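Local coordinates for putative molybdenum cofactor biosynthesis protein (Corynebacterium diphtheriae, PDB 2G2C) that is of unproven function but probably binds molybdopterin and takes part in molybdenum cofactor biosynthesis, at residues Ser8-Val13 against Lys25-Leu30; Asp15-Gly20 against Glu48-Glu53. All blocks are in the same frame, centred on the assembly; numbering follows the deposited sequence.

Interaction 1: Ser8-Val13 against Lys25-Leu30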
ATOM      1  N   SER A   8       1.168  10.359   3.417  1.00 13.34           N
ATOM      2  CA  SER A   8       1.054   9.154   2.597  1.00 12.69           C
ATOM      3  C   SER A   8       2.279   8.868   1.772  1.00 12.36           C
ATOM      4  O   SER A   8       2.988   9.790   1.352  1.00 12.89           O
ATOM      5  CB  SER A   8      -0.173   9.197   1.673  1.00 13.96           C
ATOM      6  OG  SER A   8      -1.357   9.474   2.411  1.00 15.12           O
ATOM      7  N   ALA A   9       2.496   7.588   1.496  1.00 11.20           N
ATOM      8  CA  ALA A   9       3.597   7.170   0.615  1.00 11.35           C
ATOM      9  C   ALA A   9       3.118   6.149  -0.371  1.00 11.90           C
ATOM     10  O   ALA A   9       2.320   5.234  -0.030  1.00 12.51           O
ATOM     11  CB  ALA A   9       4.794   6.602   1.417  1.00 11.89           C
ATOM     12  N   ILE A  10       3.630   6.275  -1.584  1.00 11.06           N
ATOM     13  CA  ILE A  10       3.375   5.262  -2.618  1.00 11.35           C
ATOM     14  C   ILE A  10       4.665   4.515  -2.942  1.00 12.21           C
ATOM     15  O   ILE A  10       5.741   5.157  -3.095  1.00 12.09           O
ATOM     16  CB  ILE A  10       2.799   5.912  -3.905  1.00 11.33           C
ATOM     17  CG1 ILE A  10       1.407   6.521  -3.593  1.00 10.58           C
ATOM     18  CG2 ILE A  10       2.863   4.919  -5.113  1.00 11.61           C
ATOM     19  CD1 ILE A  10       0.857   7.435  -4.679  1.00 11.82           C
ATOM     20  N   ILE A  11       4.556   3.190  -3.041  1.00 10.41           N
ATOM     21  CA  ILE A  11       5.718   2.352  -3.405  1.00 10.84           C
ATOM     22  C   ILE A  11       5.314   1.442  -4.547  1.00 11.01           C
ATOM     23  O   ILE A  11       4.485   0.541  -4.369  1.00 11.50           O
ATOM     24  CB  ILE A  11       6.189   1.493  -2.202  1.00 10.31           C
ATOM     25  CG1 ILE A  11       6.598   2.433  -1.056  1.00 12.51           C
ATOM     26  CG2 ILE A  11       7.304   0.558  -2.634  1.00 11.75           C
ATOM     27  CD1 ILE A  11       6.750   1.731   0.333  1.00 12.15           C
ATOM     28  N   VAL A  12       5.829   1.738  -5.741  1.00 11.72           N
ATOM     29  CA  VAL A  12       5.504   0.898  -6.879  1.00 11.44           C
ATOM     30  C   VAL A  12       6.616  -0.152  -7.031  1.00 11.82           C
ATOM     31  O   VAL A  12       7.784   0.181  -7.105  1.00 12.77           O
ATOM     32  CB  VAL A  12       5.338   1.752  -8.165  1.00 11.83           C
ATOM     33  CG1 VAL A  12       5.242   0.868  -9.378  1.00 12.11           C
ATOM     34  CG2 VAL A  12       4.117   2.661  -8.028  1.00 13.67           C
ATOM     35  N   VAL A  13       6.225  -1.418  -7.048  1.00 11.90           N
ATOM     36  CA  VAL A  13       7.175  -2.515  -6.989  1.00 12.36           C
ATOM     37  C   VAL A  13       7.163  -3.204  -8.367  1.00 13.24           C
ATOM     38  O   VAL A  13       6.166  -3.859  -8.743  1.00 13.49           O
ATOM     39  CB  VAL A  13       6.781  -3.522  -5.857  1.00 12.32           C
ATOM     40  CG1 VAL A  13       7.783  -4.679  -5.751  1.00 14.34           C
ATOM     41  CG2 VAL A  13       6.592  -2.793  -4.485  1.00 12.94           C
ATOM     42  N   LYS A  25       2.186   3.698 -14.348  1.00 15.36           N
ATOM     43  CA  LYS A  25       0.780   4.093 -14.400  1.00 15.28           C
ATOM     44  C   LYS A  25       0.112   4.095 -13.031  1.00 14.50           C
ATOM     45  O   LYS A  25      -0.946   4.730 -12.845  1.00 14.65           O
ATOM     46  CB  LYS A  25      -0.021   3.169 -15.318  1.00 16.55           C
ATOM     47  CG  LYS A  25       0.405   3.249 -16.750  1.00 19.82           C
ATOM     48  CD  LYS A  25      -0.534   2.399 -17.602  1.00 24.86           C
ATOM     49  CE  LYS A  25      -0.048   2.357 -19.037  1.00 27.80           C
ATOM     50  NZ  LYS A  25      -0.277   0.987 -19.585  1.00 33.16           N
ATOM     51  N   ALA A  26       0.701   3.365 -12.082  1.00 14.29           N
ATOM     52  CA  ALA A  26       0.094   3.260 -10.758  1.00 14.21           C
ATOM     53  C   ALA A  26       0.129   4.560  -9.986  1.00 13.29           C
ATOM     54  O   ALA A  26      -0.842   4.917  -9.285  1.00 13.02           O
ATOM     55  CB  ALA A  26       0.773   2.125  -9.940  1.00 14.32           C
ATOM     56  N   LEU A  27       1.259   5.259 -10.076  1.00 13.71           N
ATOM     57  CA  LEU A  27       1.430   6.522  -9.352  1.00 13.87           C
ATOM     58  C   LEU A  27       0.348   7.568  -9.726  1.00 13.56           C
ATOM     59  O   LEU A  27      -0.364   8.079  -8.849  1.00 13.75           O
ATOM     60  CB  LEU A  27       2.861   7.072  -9.585  1.00 14.52           C
ATOM     61  CG  LEU A  27       3.117   8.486  -9.119  1.00 15.38           C
ATOM     62  CD1 LEU A  27       2.866   8.668  -7.604  1.00 15.60           C
ATOM     63  CD2 LEU A  27       4.512   8.862  -9.530  1.00 16.11           C
ATOM     64  N   PRO A  28       0.242   7.934 -11.020  1.00 13.56           N
ATOM     65  CA  PRO A  28      -0.777   8.945 -11.375  1.00 13.61           C
ATOM     66  C   PRO A  28      -2.204   8.490 -11.115  1.00 13.30           C
ATOM     67  O   PRO A  28      -3.055   9.318 -10.755  1.00 14.13           O
ATOM     68  CB  PRO A  28      -0.551   9.203 -12.875  1.00 14.43           C
ATOM     69  CG  PRO A  28       0.178   8.002 -13.371  1.00 15.24           C
ATOM     70  CD  PRO A  28       1.042   7.525 -12.186  1.00 13.92           C
ATOM     71  N   LEU A  29      -2.445   7.195 -11.280  1.00 12.14           N
ATOM     72  CA  LEU A  29      -3.757   6.652 -10.935  1.00 11.09           C
ATOM     73  C   LEU A  29      -4.045   6.837  -9.427  1.00 11.21           C
ATOM     74  O   LEU A  29      -5.086   7.393  -9.033  1.00 11.84           O
ATOM     75  CB  LEU A  29      -3.938   5.194 -11.383  1.00 11.24           C
ATOM     76  CG  LEU A  29      -5.187   4.480 -10.853  1.00 10.45           C
ATOM     77  CD1 LEU A  29      -6.478   5.199 -11.262  1.00 11.46           C
ATOM     78  CD2 LEU A  29      -5.168   3.070 -11.340  1.00 13.85           C
ATOM     79  N   LEU A  30      -3.113   6.371  -8.594  1.00 11.42           N
ATOM     80  CA  LEU A  30      -3.276   6.580  -7.117  1.00 11.97           C
ATOM     81  C   LEU A  30      -3.450   8.048  -6.727  1.00 12.70           C
ATOM     82  O   LEU A  30      -4.270   8.359  -5.846  1.00 14.71           O
ATOM     83  CB  LEU A  30      -2.113   5.961  -6.334  1.00 12.23           C
ATOM     84  CG  LEU A  30      -2.190   4.423  -6.338  1.00 14.67           C
ATOM     85  CD1 LEU A  30      -0.817   3.801  -6.068  1.00 15.40           C
ATOM     86  CD2 LEU A  30      -3.274   3.899  -5.339  1.00 16.49           C
TER
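Ile-10 and Val-12, two residues apart on the strand, reach residues 26-30 of helix 26-34 with methyl groups alone. The delta methyl of Ile-10 does most of the work: its CD1 lies 3.7 Å from Leu-30 CB and 3.8 Å from Leu-27 CD1, so that it enters between two helix side chains. Ile-10 and Leu-27 cross at about a right angle, whereas Ile-10 and Leu-30 run past each other in opposite directions, which also brings Ile-10 CG2 to 4.0 Å from Leu-30 CD1. Val-12 offers a single branch, CG2, which meets Ala-26 CB at 3.9 Å. Ile-10 has CG1 beside its backbone N (chi1 -65°) and extends from there (chi2 168°), which carries CD1 to the helix. On the helix side, Leu-27 N is bonded to Asn-24 OD1. Around this layer, Ile-74 and Leu-45 of the flanking strands touch Ile-10, while Ile-146 of helix 143-153 packs on Ala-26 and Leu-30. Ile-11 points to the other side of the sheet, against Ala-61 and Ile-62 of helix 55-67. With the strand and helix segments at 149°, near antiparallel, helix 26-34 is the helix of a beta-alpha-beta crossover between the adjacent parallel strands 5-13 and 42-51, packed on one face of the sheet with helix 55-67 on the other.

Interaction 2: Asp15-Gly20 against Glu48-Glu53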
ATOM      1  N   ASP A  15      10.204  -4.507 -11.547  1.00 15.37           N
ATOM      2  CA  ASP A  15      11.505  -4.491 -12.208  1.00 16.07           C
ATOM      3  C   ASP A  15      11.471  -3.603 -13.454  1.00 17.90           C
ATOM      4  O   ASP A  15      12.335  -2.736 -13.604  1.00 17.78           O
ATOM      5  CB  ASP A  15      11.934  -5.912 -12.536  1.00 16.74           C
ATOM      6  CG  ASP A  15      12.344  -6.684 -11.287  1.00 18.30           C
ATOM      7  OD1 ASP A  15      12.626  -6.022 -10.283  1.00 19.97           O
ATOM      8  OD2 ASP A  15      12.439  -7.930 -11.340  1.00 23.67           O
ATOM      9  N   ARG A  16      10.448  -3.769 -14.287  1.00 19.71           N
ATOM     10  CA  ARG A  16      10.384  -3.038 -15.571  1.00 21.33           C
ATOM     11  C   ARG A  16      10.163  -1.542 -15.375  1.00 20.35           C
ATOM     12  O   ARG A  16      10.786  -0.713 -16.056  1.00 21.04           O
ATOM     13  CB  ARG A  16       9.307  -3.623 -16.474  1.00 23.01           C
ATOM     14  CG  ARG A  16       9.539  -5.088 -16.909  1.00 28.85           C
ATOM     15  CD  ARG A  16      10.301  -5.192 -18.218  1.00 41.14           C
ATOM     16  NE  ARG A  16       9.719  -4.344 -19.259  1.00 32.52           N
ATOM     17  CZ  ARG A  16      10.125  -4.303 -20.526  1.00 54.63           C
ATOM     18  NH1 ARG A  16      11.135  -5.068 -20.943  1.00 41.74           N
ATOM     19  NH2 ARG A  16       9.513  -3.491 -21.383  1.00 42.28           N
ATOM     20  N   ILE A  17       9.310  -1.156 -14.437  1.00 18.61           N
ATOM     21  CA  ILE A  17       9.154   0.279 -14.209  1.00 18.13           C
ATOM     22  C   ILE A  17      10.446   0.838 -13.605  1.00 19.40           C
ATOM     23  O   ILE A  17      10.877   1.934 -13.973  1.00 20.71           O
ATOM     24  CB  ILE A  17       7.914   0.582 -13.319  1.00 17.73           C
ATOM     25  CG1 ILE A  17       6.651  -0.003 -13.973  1.00 17.79           C
ATOM     26  CG2 ILE A  17       7.786   2.096 -13.080  1.00 17.24           C
ATOM     27  CD1 ILE A  17       5.406   0.029 -13.100  1.00 17.87           C
ATOM     28  N   SER A  18      11.077   0.072 -12.708  1.00 20.15           N
ATOM     29  CA  SER A  18      12.316   0.505 -12.039  1.00 21.51           C
ATOM     30  C   SER A  18      13.430   0.876 -13.006  1.00 22.43           C
ATOM     31  O   SER A  18      14.131   1.884 -12.821  1.00 22.63           O
ATOM     32  CB  SER A  18      12.820  -0.569 -11.049  1.00 20.77           C
ATOM     33  OG  SER A  18      13.913  -0.057 -10.282  1.00 26.38           O
ATOM     34  N   THR A  19      13.579   0.061 -14.038  1.00 22.85           N
ATOM     35  CA  THR A  19      14.604   0.309 -15.067  1.00 24.82           C
ATOM     36  C   THR A  19      14.153   1.362 -16.095  1.00 25.85           C
ATOM     37  O   THR A  19      14.989   1.975 -16.788  1.00 26.69           O
ATOM     38  CB  THR A  19      14.980  -0.989 -15.780  1.00 25.38           C
ATOM     39  OG1 THR A  19      13.833  -1.497 -16.473  1.00 27.36           O
ATOM     40  CG2 THR A  19      15.454  -2.042 -14.783  1.00 25.33           C
ATOM     41  N   GLY A  20      12.847   1.575 -16.199  1.00 25.44           N
ATOM     42  CA  GLY A  20      12.325   2.631 -17.055  1.00 26.37           C
ATOM     43  C   GLY A  20      11.760   2.161 -18.379  1.00 26.31           C
ATOM     44  O   GLY A  20      11.350   2.990 -19.203  1.00 27.73           O
ATOM     45  N   GLU A  48       7.015   9.219  -3.119  1.00 13.63           N
ATOM     46  CA  GLU A  48       6.661   8.152  -4.068  1.00 14.00           C
ATOM     47  C   GLU A  48       7.937   7.602  -4.640  1.00 14.10           C
ATOM     48  O   GLU A  48       8.877   8.353  -4.942  1.00 15.25           O
ATOM     49  CB  GLU A  48       5.717   8.616  -5.173  1.00 15.40           C
ATOM     50  CG  GLU A  48       6.269   9.740  -6.029  1.00 16.07           C
ATOM     51  CD  GLU A  48       7.178   9.288  -7.183  1.00 18.30           C
ATOM     52  OE1 GLU A  48       7.823  10.184  -7.775  1.00 21.47           O
ATOM     53  OE2 GLU A  48       7.269   8.076  -7.509  1.00 18.92           O
ATOM     54  N   VAL A  49       8.014   6.278  -4.717  1.00 13.74           N
ATOM     55  CA  VAL A  49       9.192   5.617  -5.259  1.00 13.55           C
ATOM     56  C   VAL A  49       8.782   4.430  -6.119  1.00 13.84           C
ATOM     57  O   VAL A  49       7.638   3.949  -6.037  1.00 12.46           O
ATOM     58  CB  VAL A  49      10.175   5.143  -4.128  1.00 13.57           C
ATOM     59  CG1 VAL A  49      10.533   6.306  -3.199  1.00 15.96           C
ATOM     60  CG2 VAL A  49       9.524   4.036  -3.304  1.00 15.13           C
ATOM     61  N   VAL A  50       9.716   3.993  -6.968  1.00 13.37           N
ATOM     62  CA  VAL A  50       9.617   2.737  -7.678  1.00 13.39           C
ATOM     63  C   VAL A  50      10.812   1.916  -7.202  1.00 14.45           C
ATOM     64  O   VAL A  50      11.963   2.424  -7.163  1.00 14.14           O
ATOM     65  CB  VAL A  50       9.717   2.929  -9.212  1.00 13.53           C
ATOM     66  CG1 VAL A  50       9.714   1.545  -9.894  1.00 14.29           C
ATOM     67  CG2 VAL A  50       8.594   3.835  -9.697  1.00 14.08           C
ATOM     68  N   VAL A  51      10.572   0.665  -6.839  1.00 12.42           N
ATOM     69  CA  VAL A  51      11.681  -0.218  -6.444  1.00 13.09           C
ATOM     70  C   VAL A  51      11.592  -1.506  -7.263  1.00 13.72           C
ATOM     71  O   VAL A  51      10.506  -1.903  -7.689  1.00 12.69           O
ATOM     72  CB  VAL A  51      11.623  -0.521  -4.885  1.00 13.65           C
ATOM     73  CG1 VAL A  51      11.786   0.774  -4.094  1.00 15.41           C
ATOM     74  CG2 VAL A  51      10.342  -1.282  -4.490  1.00 13.28           C
ATOM     75  N   PRO A  52      12.740  -2.170  -7.467  1.00 13.65           N
ATOM     76  CA  PRO A  52      12.711  -3.494  -8.050  1.00 13.78           C
ATOM     77  C   PRO A  52      11.957  -4.462  -7.115  1.00 13.58           C
ATOM     78  O   PRO A  52      11.797  -4.206  -5.904  1.00 13.67           O
ATOM     79  CB  PRO A  52      14.193  -3.921  -8.085  1.00 15.86           C
ATOM     80  CG  PRO A  52      14.965  -2.661  -7.913  1.00 16.19           C
ATOM     81  CD  PRO A  52      14.100  -1.706  -7.139  1.00 15.10           C
ATOM     82  N   GLU A  53      11.552  -5.596  -7.673  1.00 15.25           N
ATOM     83  CA  GLU A  53      10.923  -6.632  -6.858  1.00 15.27           C
ATOM     84  C   GLU A  53      11.867  -7.204  -5.822  1.00 14.50           C
ATOM     85  O   GLU A  53      13.078  -7.260  -6.030  1.00 16.53           O
ATOM     86  CB  GLU A  53      10.439  -7.769  -7.748  1.00 15.73           C
ATOM     87  CG  GLU A  53       9.416  -7.264  -8.677  1.00 17.61           C
ATOM     88  CD  GLU A  53       8.110  -7.969  -8.548  1.00 19.10           C
ATOM     89  OE1 GLU A  53       7.806  -8.429  -7.403  1.00 18.25           O
ATOM     90  OE2 GLU A  53       7.401  -8.044  -9.586  1.00 20.92           O
TER
HETATM   91  O   HOH W   1       8.467  -6.807 -11.740  1.00 21.72           O
HETATM   92  O   HOH W   2      14.217  -7.738  -8.701  1.00 23.80           O
HETATM   93  O   HOH W   3      14.003   2.296  -9.111  1.00 42.59           O
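A polar and partly water-mediated surface contact joins the short helix 15-19 to the end of edge strand 42-51 and the loop residues Pro-52 and Glu-53 that follow it. Its one direct hydrogen bond runs from Glu-53 N to Asp-15 OD1, 2.9 Å long with an N-H...O angle of 157°. The donor arrives from above the carboxylate plane, 39° out of it. The same oxygen accepts a hydrogen bond from a water 2.8 Å from Asp-15 OD1, and this water also donates to Glu-53 O. The other oxygen, OD2, forms a salt bridge with Lys-84, so both ends of the carboxylate are held. A second water accepts from Asp-15 N and donates to Glu-53 OE2. Further along the helix, Ser-18 OG lies 3.6 Å from Pro-52 CD and shares a third water with Val-50 O. The apolar part of the contact is Val-50 CG1 against Ile-17 CG2 at 3.8 Å, the two side chains crossing at about a right angle. The same Val-50 methyl lies against the Ser-18 backbone, with CG1 3.5 Å from Ser-18 N. The Asp-15 and Glu-53 carboxylates are turned 64° apart, with OD2 and OE2 separated by 5.3 Å. Since Lys-84 bridges to Asp-15 OD2 and also touches the Glu-53 side chain, its positive charge would probably offset the negative charge of these two nearby acids.

The two contacts have centres 11 Å apart, and each uses one strand of the adjacent parallel pair 5-13 and 42-51. Their segments alternate along the chain: strand 5-13 leads into helix 15-19, helix 26-34 follows, and the chain then enters strand 42-51, parallel to and beside 5-13. Interaction 1 is buried about 8 Å from the chain's centre, whereas interaction 2 lies at the surface, about 15 Å from it. Val-12 ties them together, its N and O probably hydrogen-bonded to Val-49 O and Val-51 N. Both contacts thus lie within one crossover connection and its strands, in the probable molybdopterin-binding domain. A sodium ion lies about 7 Å from the Glu-53 side chain.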